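Local atomic coordinates of arginase (PDB entry 4RHJ), a protein that is of unknown function, keeping the arginase-deacetylase fold of the arginase family but having evolved without the binuclear manganese cluster of that family. Residues A[44-49]-A[136-141]; A[144-149]-A[283-288]. All coordinates share one frame; numbering follows the deposited sequence.

Interaction 1. Residues A[44-49]-A[136-141]; sequences GPVALF and VPVSVG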
loop_
_atom_site.group_PDB
_atom_site.type_symbol
_atom_site.label_atom_id
_atom_site.label_comp_id
_atom_site.label_asym_id
_atom_site.label_seq_id
_atom_site.Cartn_x
_atom_site.Cartn_y
_atom_site.Cartn_z
ATOM N N GLY A 44 -31.194 12.887 -2.745
ATOM C CA GLY A 44 -30.793 12.705 -4.126
ATOM C C GLY A 44 -31.736 13.455 -5.037
ATOM O O GLY A 44 -32.525 14.268 -4.566
ATOM N N PRO A 45 -31.669 13.186 -6.349
ATOM C CA PRO A 45 -30.734 12.251 -6.979
ATOM C C PRO A 45 -29.351 12.847 -7.114
ATOM O O PRO A 45 -29.116 13.953 -6.661
ATOM C CB PRO A 45 -31.356 12.019 -8.360
ATOM C CG PRO A 45 -32.061 13.267 -8.645
ATOM C CD PRO A 45 -32.612 13.746 -7.331
ATOM N N VAL A 46 -28.453 12.131 -7.759
ATOM C CA VAL A 46 -27.111 12.634 -7.963
ATOM C C VAL A 46 -26.899 13.000 -9.438
ATOM O O VAL A 46 -27.428 12.349 -10.329
ATOM C CB VAL A 46 -26.074 11.580 -7.478
ATOM C CG1 VAL A 46 -24.664 12.073 -7.679
ATOM C CG2 VAL A 46 -26.337 11.209 -6.010
ATOM N N ALA A 47 -26.160 14.074 -9.680
ATOM C CA ALA A 47 -25.780 14.459 -11.042
ATOM C C ALA A 47 -24.265 14.599 -11.196
ATOM O O ALA A 47 -23.610 15.345 -10.468
ATOM C CB ALA A 47 -26.451 15.738 -11.435
ATOM N N LEU A 48 -23.742 13.901 -12.195
ATOM C CA LEU A 48 -22.314 13.692 -12.371
ATOM C C LEU A 48 -21.768 14.489 -13.541
ATOM O O LEU A 48 -22.349 14.493 -14.613
ATOM C CB LEU A 48 -22.028 12.195 -12.611
ATOM C CG LEU A 48 -21.522 11.223 -11.548
ATOM C CD1 LEU A 48 -20.007 11.111 -11.592
ATOM C CD2 LEU A 48 -21.980 11.601 -10.158
ATOM N N PHE A 49 -20.634 15.148 -13.358
ATOM C CA PHE A 49 -19.923 15.631 -14.520
ATOM C C PHE A 49 -18.422 15.577 -14.313
ATOM O O PHE A 49 -17.947 15.358 -13.210
ATOM C CB PHE A 49 -20.388 17.036 -14.896
ATOM C CG PHE A 49 -20.172 18.069 -13.840
ATOM C CD1 PHE A 49 -21.169 18.357 -12.933
ATOM C CD2 PHE A 49 -18.997 18.784 -13.792
ATOM C CE1 PHE A 49 -20.982 19.317 -11.977
ATOM C CE2 PHE A 49 -18.803 19.741 -12.858
ATOM C CZ PHE A 49 -19.799 20.013 -11.935
ATOM N N VAL A 136 -27.912 16.314 -6.320
ATOM C CA VAL A 136 -26.659 16.531 -5.593
ATOM C C VAL A 136 -25.513 16.481 -6.607
ATOM O O VAL A 136 -25.221 15.431 -7.165
ATOM C CB VAL A 136 -26.412 15.468 -4.478
ATOM C CG1 VAL A 136 -24.956 15.480 -4.009
ATOM C CG2 VAL A 136 -27.325 15.672 -3.299
ATOM N N PRO A 137 -24.858 17.624 -6.849
ATOM C CA PRO A 137 -23.764 17.694 -7.823
ATOM C C PRO A 137 -22.504 16.962 -7.340
ATOM O O PRO A 137 -22.171 17.023 -6.161
ATOM C CB PRO A 137 -23.520 19.198 -7.945
ATOM C CG PRO A 137 -23.875 19.727 -6.559
ATOM C CD PRO A 137 -24.981 18.859 -6.058
ATOM N N VAL A 138 -21.839 16.244 -8.244
ATOM C CA VAL A 138 -20.530 15.636 -7.967
ATOM C C VAL A 138 -19.520 15.873 -9.098
ATOM O O VAL A 138 -19.646 15.318 -10.176
ATOM C CB VAL A 138 -20.636 14.144 -7.747
ATOM C CG1 VAL A 138 -19.383 13.637 -7.084
ATOM C CG2 VAL A 138 -21.857 13.807 -6.894
ATOM N N SER A 139 -18.524 16.701 -8.823
ATOM C CA SER A 139 -17.576 17.131 -9.823
ATOM C C SER A 139 -16.273 16.367 -9.697
ATOM O O SER A 139 -15.609 16.416 -8.663
ATOM C CB SER A 139 -17.314 18.610 -9.693
ATOM O OG SER A 139 -16.025 18.917 -10.161
ATOM N N VAL A 140 -15.910 15.671 -10.771
ATOM C CA VAL A 140 -14.820 14.718 -10.745
ATOM C C VAL A 140 -13.712 15.116 -11.693
ATOM O O VAL A 140 -13.929 15.258 -12.894
ATOM C CB VAL A 140 -15.313 13.308 -11.089
ATOM C CG1 VAL A 140 -14.143 12.382 -11.310
ATOM C CG2 VAL A 140 -16.204 12.797 -9.975
ATOM N N GLY A 141 -12.530 15.302 -11.109
ATOM C CA GLY A 141 -11.320 15.675 -11.808
ATOM C C GLY A 141 -10.806 17.037 -11.382
ATOM O O GLY A 141 -11.337 17.667 -10.479
#

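Interaction 2. Residues A[144-149]-A[283-288]; sequences GSATLS and GIDVYG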
loop_
_atom_site.group_PDB
_atom_site.type_symbol
_atom_site.label_atom_id
_atom_site.label_comp_id
_atom_site.label_asym_id
_atom_site.label_seq_id
_atom_site.Cartn_x
_atom_site.Cartn_y
_atom_site.Cartn_z
ATOM N N GLY A 144 -9.282 20.887 -7.702
ATOM C CA GLY A 144 -9.924 21.251 -6.456
ATOM C C GLY A 144 -10.616 22.590 -6.498
ATOM O O GLY A 144 -11.282 22.958 -5.545
ATOM N N SER A 145 -10.460 23.302 -7.613
ATOM C CA SER A 145 -11.153 24.574 -7.846
ATOM C C SER A 145 -12.664 24.429 -7.875
ATOM O O SER A 145 -13.399 25.359 -7.531
ATOM C CB SER A 145 -10.689 25.185 -9.160
ATOM O OG SER A 145 -10.613 24.198 -10.170
ATOM N N ALA A 146 -13.121 23.254 -8.297
ATOM C CA ALA A 146 -14.543 22.927 -8.304
ATOM C C ALA A 146 -15.082 22.665 -6.905
ATOM O O ALA A 146 -16.089 21.984 -6.746
ATOM C CB ALA A 146 -14.805 21.723 -9.181
ATOM N N THR A 147 -14.395 23.169 -5.886
ATOM C CA THR A 147 -14.967 23.184 -4.549
ATOM C C THR A 147 -15.574 24.554 -4.355
ATOM O O THR A 147 -16.743 24.678 -4.014
ATOM C CB THR A 147 -13.929 22.863 -3.468
ATOM O OG1 THR A 147 -13.681 21.449 -3.479
ATOM C CG2 THR A 147 -14.433 23.283 -2.072
ATOM N N LEU A 148 -14.780 25.573 -4.653
ATOM C CA LEU A 148 -15.197 26.966 -4.595
ATOM C C LEU A 148 -16.513 27.245 -5.339
ATOM O O LEU A 148 -17.449 27.773 -4.760
ATOM C CB LEU A 148 -14.065 27.840 -5.153
ATOM C CG LEU A 148 -14.272 29.336 -5.362
ATOM C CD1 LEU A 148 -14.797 30.004 -4.097
ATOM C CD2 LEU A 148 -12.962 29.958 -5.805
ATOM N N SER A 149 -16.581 26.867 -6.614
ATOM C CA SER A 149 -17.731 27.185 -7.470
ATOM C C SER A 149 -19.028 26.521 -7.027
ATOM O O SER A 149 -20.084 27.146 -7.033
ATOM C CB SER A 149 -17.445 26.774 -8.914
ATOM O OG SER A 149 -16.062 26.847 -9.207
ATOM N N GLY A 283 -22.589 18.709 -2.088
ATOM C CA GLY A 283 -21.848 18.359 -3.278
ATOM C C GLY A 283 -20.522 17.709 -2.959
ATOM O O GLY A 283 -20.072 17.716 -1.817
ATOM N N ILE A 284 -19.906 17.131 -3.985
ATOM C CA ILE A 284 -18.668 16.363 -3.847
ATOM C C ILE A 284 -17.697 16.653 -5.000
ATOM O O ILE A 284 -18.052 16.555 -6.169
ATOM C CB ILE A 284 -18.949 14.833 -3.793
ATOM C CG1 ILE A 284 -19.907 14.478 -2.653
ATOM C CG2 ILE A 284 -17.650 14.032 -3.641
ATOM C CD1 ILE A 284 -20.399 13.074 -2.723
ATOM N N ASP A 285 -16.473 17.011 -4.652
ATOM C CA ASP A 285 -15.454 17.302 -5.637
ATOM C C ASP A 285 -14.294 16.373 -5.431
ATOM O O ASP A 285 -13.570 16.475 -4.437
ATOM C CB ASP A 285 -14.957 18.758 -5.562
ATOM C CG ASP A 285 -13.861 19.059 -6.597
ATOM O OD1 ASP A 285 -13.836 18.401 -7.659
ATOM O OD2 ASP A 285 -13.032 19.950 -6.354
ATOM N N VAL A 286 -14.111 15.460 -6.365
ATOM C CA VAL A 286 -12.974 14.573 -6.246
ATOM C C VAL A 286 -11.928 14.926 -7.291
ATOM O O VAL A 286 -12.164 14.762 -8.482
ATOM C CB VAL A 286 -13.387 13.111 -6.373
ATOM C CG1 VAL A 286 -12.293 12.233 -5.817
ATOM C CG2 VAL A 286 -14.675 12.875 -5.598
ATOM N N TYR A 287 -10.767 15.383 -6.812
ATOM C CA TYR A 287 -9.739 16.043 -7.618
ATOM C C TYR A 287 -8.325 15.596 -7.267
ATOM O O TYR A 287 -8.138 14.745 -6.407
ATOM C CB TYR A 287 -9.837 17.552 -7.432
ATOM C CG TYR A 287 -9.605 18.025 -6.005
ATOM C CD1 TYR A 287 -10.645 18.066 -5.079
ATOM C CD2 TYR A 287 -8.349 18.446 -5.594
ATOM C CE1 TYR A 287 -10.432 18.520 -3.785
ATOM C CE2 TYR A 287 -8.130 18.898 -4.320
ATOM C CZ TYR A 287 -9.166 18.933 -3.408
ATOM O OH TYR A 287 -8.925 19.380 -2.118
ATOM N N GLY A 288 -7.330 16.184 -7.928
ATOM C CA GLY A 288 -5.935 15.903 -7.607
ATOM C C GLY A 288 -5.253 14.862 -8.471
ATOM O O GLY A 288 -4.071 14.579 -8.304
#

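Interaction 1. Residues A[44-49]-A[136-141]
Val46 and Leu48 meet Val138 on one face of the central parallel sheet of the arginase-deacetylase fold, where strands 46-50 and 136-140 run side by side. The tightest touch is methyl against methyl: CG1 of Val46 reaches across to CG2 of Val138 at 3.4 Å, closer than usual for two carbons. That methyl leans over the neighbouring strand because CG1 stands anti to the backbone N (chi1 180°), which also brings it near the carbonyl O of Val136. Leu48 approaches differently. Its side chain lies alongside that of Val138, both pointing the same way, and its CD2 methyl rests 3.8 Å from Val138 CB. Ile316 of helix 303-316 packs on Val46 and Leu48 here.

On the other face, with Ala47 and Pro137, the Phe49 ring swings over its neighbour Ser139. With chi1 at 61°, CG sits between the backbone N and the carbonyl carbon, and the ring presents one face to Ser139 CA, offset toward the rim, while CZ comes within 3.6 Å of Ser139 CB. Leu130 of helix 116-131 packs against Phe49 and Ala47.

Between the two faces the backbones pair in parallel register, the bonds alternating in direction. Pro137 has no N-H to give, but this costs the pairing nothing, because the donors to strand 46-50 are Val136, Val138 and Val140: Val136 N donates to Pro45 O at 2.7 Å and Val138 N to Ala47 O at 3.0 Å. Phe49 N gives a weak bond to Val138 O, and the pairing finishes with Val140 N donating to Phe49 O at 3.2 Å, in the carbonyl plane.

Interaction 2. Residues A[144-149]-A[283-288]
At the C-terminal end of strand 281-287, beside the place where the arginase family holds its manganese ions, a type I beta turn from Gly144 to Thr147 leads toward helix 148-157 and packs on the side chains of Asp285 and Tyr287. The Tyr287 ring lies flat under Gly144: the glycine CA stands over the ring centre, 3.3 Å from the centroid and 15° off the ring normal, a close CH-pi contact. A chi1 of 62° carries the ring under the turn. With no side chain of its own, Gly144 brings its CA straight down onto the ring. At its far end the phenol is held by a hydrogen bond between its OH and His167 NE2.

Asp285 extends toward the turn with CG anti to the backbone N (chi1 179°), bringing OD2 up against Gly144, Ala146 and Thr147. Gly144 CA lies 3.4 Å from Asp285 OD2, and Ala146 CB lies 3.8 Å from Asp285 OD2. The side chains of Thr147 and Asp285 cross at about a right angle, with Thr147 OG1 3.3 Å from Asp285 OD2. That contact is at most a weak hydrogen bond; the stronger partner of OG1 is Ser242 OG. The other carboxylate oxygen, OD1, has a weak hydrogen bond with Ser139 OG. Inside the turn, Thr147 N donates to Gly144 O at 3.1 Å.

Asp244, seen to bind manganese in a crystal structure of this protein, packs against Tyr287, although this chain carries no metal. Ala146 O is buried near Asp285 CB and CG without a hydrogen-bond partner in the model. The chemistry implies a turn seated mainly by carbon contacts on a ring and a carboxylate: the aromatic face limits how close Gly144 can come, while the long hydroxyl contact adds little directional hold.

How the interactions relate
Both interactions are buried, and they meet at strand 136-140, which pairs with strand 46-50 on one side and strand 281-287 on the other. Interaction 1 joins two neighbouring strands through regular backbone bonds, with aliphatic packing on one face and a phenylalanine on the other. Interaction 2 seats a turn on side chains rising from a strand, and has no backbone bond between its segments. Ser139 ties the two together: its N lies 2.7 Å from Ile284 O, probably as a hydrogen bond, and its OG packs on Ala146 CB. Most buried polar side chains belong to interaction 2, whose Tyr287 touches Asp244; the side chains of Val140 in interaction 1 and Asp244 are about 12 Å apart.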